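Local coordinates for protein reducing-end xylose-releasing exo-oligoxylanase Rex8A (Paenibacillus barcinonensis, PDB 6SUD) that hydrolyses xylooligosaccharides from their reducing ends, releasing single xylose units in the breakdown of xylan, at residues Lys85-Tyr96 and Pro150-Ile160. The protein carries 1 engineered substitution. Numbering follows the deposited sequence.
With EDO (1,2-ethanediol), chain H; EDO (1,2-ethanediol), chain C.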
loop_
_atom_site.group_PDB
_atom_site.type_symbol
_atom_site.label_atom_id
_atom_site.label_comp_id
_atom_site.label_asym_id
_atom_site.label_seq_id
_atom_site.Cartn_x
_atom_site.Cartn_y
_atom_site.Cartn_z
ATOM N N LYS A 85 -9.314 -11.055 -12.975
ATOM C CA LYS A 85 -8.724 -12.323 -12.504
ATOM C C LYS A 85 -7.522 -12.732 -13.366
ATOM O O LYS A 85 -6.551 -13.252 -12.802
ATOM C CB LYS A 85 -9.789 -13.418 -12.494
ATOM C CG LYS A 85 -9.320 -14.698 -11.819
ATOM C CD LYS A 85 -10.430 -15.677 -11.523
ATOM C CE LYS A 85 -10.001 -16.804 -10.611
ATOM N NZ LYS A 85 -8.988 -17.660 -11.273
ATOM N N HIS A 86 -7.585 -12.537 -14.682
ATOM C CA HIS A 86 -6.534 -13.029 -15.615
ATOM C C HIS A 86 -5.198 -12.357 -15.290
ATOM O O HIS A 86 -4.184 -13.078 -15.133
ATOM C CB HIS A 86 -6.977 -12.861 -17.063
ATOM C CG HIS A 86 -5.937 -13.278 -18.050
ATOM N ND1 HIS A 86 -5.469 -12.414 -19.004
ATOM C CD2 HIS A 86 -5.276 -14.442 -18.238
ATOM C CE1 HIS A 86 -4.591 -13.028 -19.767
ATOM N NE2 HIS A 86 -4.431 -14.264 -19.305
ATOM N N GLU A 87 -5.212 -11.040 -15.118
ATOM C CA GLU A 87 -4.002 -10.275 -14.747
ATOM C C GLU A 87 -3.565 -10.647 -13.331
ATOM O O GLU A 87 -2.362 -10.812 -13.130
ATOM C CB GLU A 87 -4.273 -8.778 -14.794
ATOM C CG GLU A 87 -4.514 -8.266 -16.189
ATOM C CD GLU A 87 -5.853 -8.544 -16.840
ATOM O OE1 GLU A 87 -6.779 -9.085 -16.189
ATOM O OE2 GLU A 87 -5.963 -8.203 -18.018
ATOM N N PHE A 88 -4.513 -10.775 -12.398
ATOM C CA PHE A 88 -4.202 -11.149 -10.994
ATOM C C PHE A 88 -3.371 -12.432 -11.006
ATOM O O PHE A 88 -2.294 -12.480 -10.371
ATOM C CB PHE A 88 -5.482 -11.365 -10.188
ATOM C CG PHE A 88 -5.255 -11.720 -8.743
ATOM C CD1 PHE A 88 -4.906 -13.008 -8.375
ATOM C CD2 PHE A 88 -5.385 -10.760 -7.754
ATOM C CE1 PHE A 88 -4.719 -13.334 -7.040
ATOM C CE2 PHE A 88 -5.187 -11.079 -6.421
ATOM C CZ PHE A 88 -4.835 -12.360 -6.072
ATOM N N ASP A 89 -3.906 -13.441 -11.697
ATOM C CA ASP A 89 -3.341 -14.808 -11.803
ATOM C C ASP A 89 -1.968 -14.760 -12.480
ATOM O O ASP A 89 -1.069 -15.505 -12.049
ATOM C CB ASP A 89 -4.337 -15.730 -12.510
ATOM C CG ASP A 89 -5.460 -16.207 -11.595
ATOM O OD1 ASP A 89 -5.348 -16.009 -10.373
ATOM O OD2 ASP A 89 -6.454 -16.750 -12.111
ATOM N N ARG A 90 -1.798 -13.951 -13.532
ATOM C CA ARG A 90 -0.477 -13.776 -14.190
ATOM C C ARG A 90 0.540 -13.174 -13.208
ATOM O O ARG A 90 1.677 -13.698 -13.146
ATOM C CB ARG A 90 -0.574 -12.886 -15.428
ATOM C CG ARG A 90 -1.104 -13.580 -16.680
ATOM C CD ARG A 90 -1.103 -12.584 -17.827
ATOM N NE ARG A 90 -1.436 -13.184 -19.126
ATOM C CZ ARG A 90 -0.577 -13.750 -19.964
ATOM N NH1 ARG A 90 0.711 -13.831 -19.664
ATOM N NH2 ARG A 90 -1.022 -14.251 -21.111
ATOM N N LEU A 91 0.170 -12.120 -12.481
ATOM C CA LEU A 91 1.086 -11.475 -11.498
ATOM C C LEU A 91 1.418 -12.460 -10.372
ATOM O O LEU A 91 2.597 -12.614 -10.045
ATOM C CB LEU A 91 0.432 -10.217 -10.917
ATOM C CG LEU A 91 0.346 -9.042 -11.889
ATOM C CD1 LEU A 91 -0.580 -7.958 -11.376
ATOM C CD2 LEU A 91 1.725 -8.492 -12.180
ATOM N N TRP A 92 0.406 -13.114 -9.815
ATOM C CA TRP A 92 0.613 -14.070 -8.695
ATOM C C TRP A 92 1.549 -15.198 -9.148
ATOM O O TRP A 92 2.470 -15.576 -8.377
ATOM C CB TRP A 92 -0.707 -14.604 -8.141
ATOM C CG TRP A 92 -0.513 -15.668 -7.102
ATOM C CD1 TRP A 92 -1.033 -16.928 -7.115
ATOM C CD2 TRP A 92 0.315 -15.591 -5.927
ATOM N NE1 TRP A 92 -0.619 -17.628 -6.014
ATOM C CE2 TRP A 92 0.220 -16.841 -5.271
ATOM C CE3 TRP A 92 1.130 -14.595 -5.363
ATOM C CZ2 TRP A 92 0.891 -17.116 -4.079
ATOM C CZ3 TRP A 92 1.795 -14.865 -4.189
ATOM C CH2 TRP A 92 1.676 -16.111 -3.559
ATOM N N ASN A 93 1.329 -15.727 -10.347
ATOM C CA ASN A 93 2.128 -16.858 -10.878
ATOM C C ASN A 93 3.591 -16.426 -10.978
ATOM O O ASN A 93 4.466 -17.217 -10.561
ATOM C CB ASN A 93 1.569 -17.381 -12.200
ATOM C CG ASN A 93 2.117 -18.747 -12.542
ATOM O OD1 ASN A 93 2.583 -19.484 -11.662
ATOM N ND2 ASN A 93 2.052 -19.096 -13.812
ATOM N N TYR A 94 3.852 -15.219 -11.502
ATOM C CA TYR A 94 5.211 -14.623 -11.552
ATOM C C TYR A 94 5.817 -14.583 -10.133
ATOM O O TYR A 94 6.932 -15.102 -9.964
ATOM C CB TYR A 94 5.175 -13.259 -12.246
ATOM C CG TYR A 94 6.520 -12.614 -12.445
ATOM C CD1 TYR A 94 7.199 -12.015 -11.394
ATOM C CD2 TYR A 94 7.124 -12.598 -13.693
ATOM C CE1 TYR A 94 8.438 -11.420 -11.582
ATOM C CE2 TYR A 94 8.354 -11.997 -13.902
ATOM C CZ TYR A 94 9.015 -11.403 -12.842
ATOM O OH TYR A 94 10.234 -10.826 -13.061
ATOM N N ALA A 95 5.130 -13.987 -9.151
ATOM C CA ALA A 95 5.614 -13.854 -7.753
ATOM C C ALA A 95 5.891 -15.253 -7.178
ATOM O O ALA A 95 6.952 -15.466 -6.574
ATOM C CB ALA A 95 4.609 -13.110 -6.891
ATOM N N TYR A 96 4.941 -16.170 -7.363
ATOM C CA TYR A 96 5.001 -17.560 -6.836
ATOM C C TYR A 96 6.224 -18.275 -7.433
ATOM O O TYR A 96 7.012 -18.905 -6.689
ATOM C CB TYR A 96 3.700 -18.304 -7.145
ATOM C CG TYR A 96 3.777 -19.790 -6.913
ATOM C CD1 TYR A 96 3.721 -20.314 -5.631
ATOM C CD2 TYR A 96 3.931 -20.670 -7.973
ATOM C CE1 TYR A 96 3.803 -21.678 -5.411
ATOM C CE2 TYR A 96 4.003 -22.039 -7.767
ATOM C CZ TYR A 96 3.933 -22.545 -6.482
ATOM O OH TYR A 96 4.021 -23.892 -6.267
ATOM N N PRO A 150 -0.971 -23.157 -7.906
ATOM C CA PRO A 150 -0.796 -22.152 -6.854
ATOM C C PRO A 150 -1.976 -21.185 -6.653
ATOM O O PRO A 150 -1.851 -20.236 -5.885
ATOM C CB PRO A 150 0.423 -21.372 -7.373
ATOM C CG PRO A 150 0.298 -21.422 -8.885
ATOM C CD PRO A 150 -0.483 -22.676 -9.212
ATOM N N TYR A 151 -3.116 -21.434 -7.301
ATOM C CA TYR A 151 -4.270 -20.493 -7.252
ATOM C C TYR A 151 -5.240 -20.898 -6.138
ATOM O O TYR A 151 -6.400 -20.467 -6.193
ATOM C CB TYR A 151 -4.901 -20.386 -8.646
ATOM C CG TYR A 151 -3.899 -20.097 -9.740
ATOM C CD1 TYR A 151 -3.457 -18.813 -10.007
ATOM C CD2 TYR A 151 -3.368 -21.121 -10.508
ATOM C CE1 TYR A 151 -2.515 -18.566 -10.993
ATOM C CE2 TYR A 151 -2.446 -20.889 -11.515
ATOM C CZ TYR A 151 -2.012 -19.602 -11.761
ATOM O OH TYR A 151 -1.084 -19.353 -12.746
ATOM N N ASP A 152 -4.768 -21.684 -5.158
ATOM C CA ASP A 152 -5.472 -21.945 -3.877
ATOM C C ASP A 152 -5.240 -20.731 -2.965
ATOM O O ASP A 152 -4.509 -20.854 -1.972
ATOM C CB ASP A 152 -5.018 -23.263 -3.236
ATOM C CG ASP A 152 -3.521 -23.414 -3.029
ATOM O OD1 ASP A 152 -2.774 -22.973 -3.890
ATOM O OD2 ASP A 152 -3.117 -24.000 -1.996
ATOM N N TYR A 153 -5.879 -19.602 -3.297
ATOM C CA TYR A 153 -5.549 -18.245 -2.786
ATOM C C TYR A 153 -5.573 -18.179 -1.254
ATOM O O TYR A 153 -4.611 -17.628 -0.669
ATOM C CB TYR A 153 -6.532 -17.213 -3.340
ATOM C CG TYR A 153 -6.676 -17.223 -4.834
ATOM C CD1 TYR A 153 -5.613 -16.911 -5.664
ATOM C CD2 TYR A 153 -7.895 -17.507 -5.423
ATOM C CE1 TYR A 153 -5.752 -16.891 -7.042
ATOM C CE2 TYR A 153 -8.051 -17.492 -6.800
ATOM C CZ TYR A 153 -6.978 -17.185 -7.612
ATOM O OH TYR A 153 -7.125 -17.161 -8.972
ATOM N N GLN A 154 -6.624 -18.706 -0.610
ATOM C CA GLN A 154 -6.776 -18.598 0.870
ATOM C C GLN A 154 -5.593 -19.293 1.547
ATOM O O GLN A 154 -4.996 -18.681 2.448
ATOM C CB GLN A 154 -8.091 -19.194 1.378
ATOM C CG GLN A 154 -8.360 -18.887 2.843
ATOM C CD GLN A 154 -9.550 -19.652 3.376
ATOM O OE1 GLN A 154 -10.638 -19.109 3.540
ATOM N NE2 GLN A 154 -9.356 -20.934 3.636
ATOM N N ALA A 155 -5.254 -20.519 1.135
ATOM C CA ALA A 155 -4.147 -21.291 1.760
ATOM C C ALA A 155 -2.807 -20.592 1.482
ATOM O O ALA A 155 -1.920 -20.602 2.371
ATOM C CB ALA A 155 -4.155 -22.718 1.282
ATOM N N GLN A 156 -2.661 -19.984 0.302
ATOM C CA GLN A 156 -1.450 -19.208 -0.075
ATOM C C GLN A 156 -1.319 -17.997 0.855
ATOM O O GLN A 156 -0.230 -17.787 1.377
ATOM C CB GLN A 156 -1.487 -18.787 -1.549
ATOM C CG GLN A 156 -1.392 -19.950 -2.544
ATOM C CD GLN A 156 -0.081 -20.703 -2.500
ATOM O OE1 GLN A 156 0.964 -20.173 -2.119
ATOM N NE2 GLN A 156 -0.122 -21.963 -2.912
ATOM N N ALA A 157 -2.397 -17.247 1.091
ATOM C CA ALA A 157 -2.408 -16.087 2.014
ATOM C C ALA A 157 -1.966 -16.521 3.411
ATOM O O ALA A 157 -1.124 -15.811 4.020
ATOM C CB ALA A 157 -3.779 -15.464 2.083
ATOM N N ARG A 158 -2.548 -17.614 3.909
ATOM C CA ARG A 158 -2.342 -18.122 5.295
ATOM C C ARG A 158 -0.896 -18.571 5.475
ATOM O O ARG A 158 -0.345 -18.357 6.563
ATOM C CB ARG A 158 -3.308 -19.266 5.602
ATOM C CG ARG A 158 -4.706 -18.759 5.912
ATOM C CD ARG A 158 -5.747 -19.852 5.984
ATOM N NE ARG A 158 -6.990 -19.334 6.535
ATOM C CZ ARG A 158 -8.091 -20.050 6.716
ATOM N NH1 ARG A 158 -8.105 -21.334 6.382
ATOM N NH2 ARG A 158 -9.169 -19.479 7.225
ATOM N N LYS A 159 -0.327 -19.170 4.434
ATOM C CA LYS A 159 1.098 -19.580 4.372
ATOM C C LYS A 159 2.021 -18.363 4.528
ATOM O O LYS A 159 2.993 -18.447 5.296
ATOM C CB LYS A 159 1.344 -20.269 3.033
ATOM C CG LYS A 159 2.752 -20.761 2.781
ATOM C CD LYS A 159 2.840 -21.473 1.449
ATOM C CE LYS A 159 4.260 -21.682 0.989
ATOM N NZ LYS A 159 4.314 -22.698 -0.083
ATOM N N ILE A 160 1.758 -17.280 3.790
ATOM C CA ILE A 160 2.562 -16.026 3.898
ATOM C C ILE A 160 2.475 -15.517 5.343
ATOM O O ILE A 160 3.538 -15.272 5.961
ATOM C CB ILE A 160 2.094 -14.970 2.876
ATOM C CG1 ILE A 160 2.247 -15.483 1.444
ATOM C CG2 ILE A 160 2.836 -13.655 3.102
ATOM C CD1 ILE A 160 1.726 -14.534 0.376
HETATM C C1 EDO H . -10.019 -10.834 -16.150
HETATM O O1 EDO H . -9.387 -9.934 -17.053
HETATM C C2 EDO H . -11.224 -10.248 -15.543
HETATM O O2 EDO H . -12.119 -11.178 -14.956
HETATM C C1 EDO C . -8.824 -7.535 -18.632
HETATM O O1 EDO C . -7.910 -7.785 -19.688
HETATM C C2 EDO C . -8.473 -6.294 -18.029
HETATM O O2 EDO C . -8.426 -5.277 -19.008
HETATM O O HOH W 1 -1.713 -17.702 -14.481
#
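Tyr153 reaches helix 85-99 with its hydroxyl, which gives a hydrogen bond to Asp89 OD1 (OH to OD1 2.5 Å) and takes one from Lys85 (NZ to OH 3.0 Å). The carboxylate lies nearly coplanar with the phenol ring and meets the hydroxyl on a syn lone pair; Asp89 OD2 forms a salt bridge with Lys85 NZ at 2.8 Å, closing a small polar ring. Further along, the indole of Trp92 gives NE1-H to Pro150 O at 2.9 Å, with the oxygen in the indole plane but the donor well above the carbonyl plane.

In the ring packing, Pro150, which follows a cis peptide bond, sets CB over the centre of the Tyr96 ring in a CH-pi contact, 3.5 Å from its centroid. Phe88 and Tyr153 form an offset edge-to-face pair, planes at 89°. Tyr151 packs beside Asp89, its CD1 3.4 Å from Asp89 OD1. Gln156, its chain folded at chi2 (-65°), brings OE1 to the indole edge, 3.6 Å from Trp92 CZ2.

Away from the xylose sites, this joins two helices of the family 8 (alpha/alpha)6 barrel, with Pro150 and Tyr151 between them; the segment axes approach to 13.6 Å, inclined at 41°. Phe88 and Trp92 also pack on Met76 of helix 69-81, and strand 49-52 touches Glu87, Arg90 and Leu91.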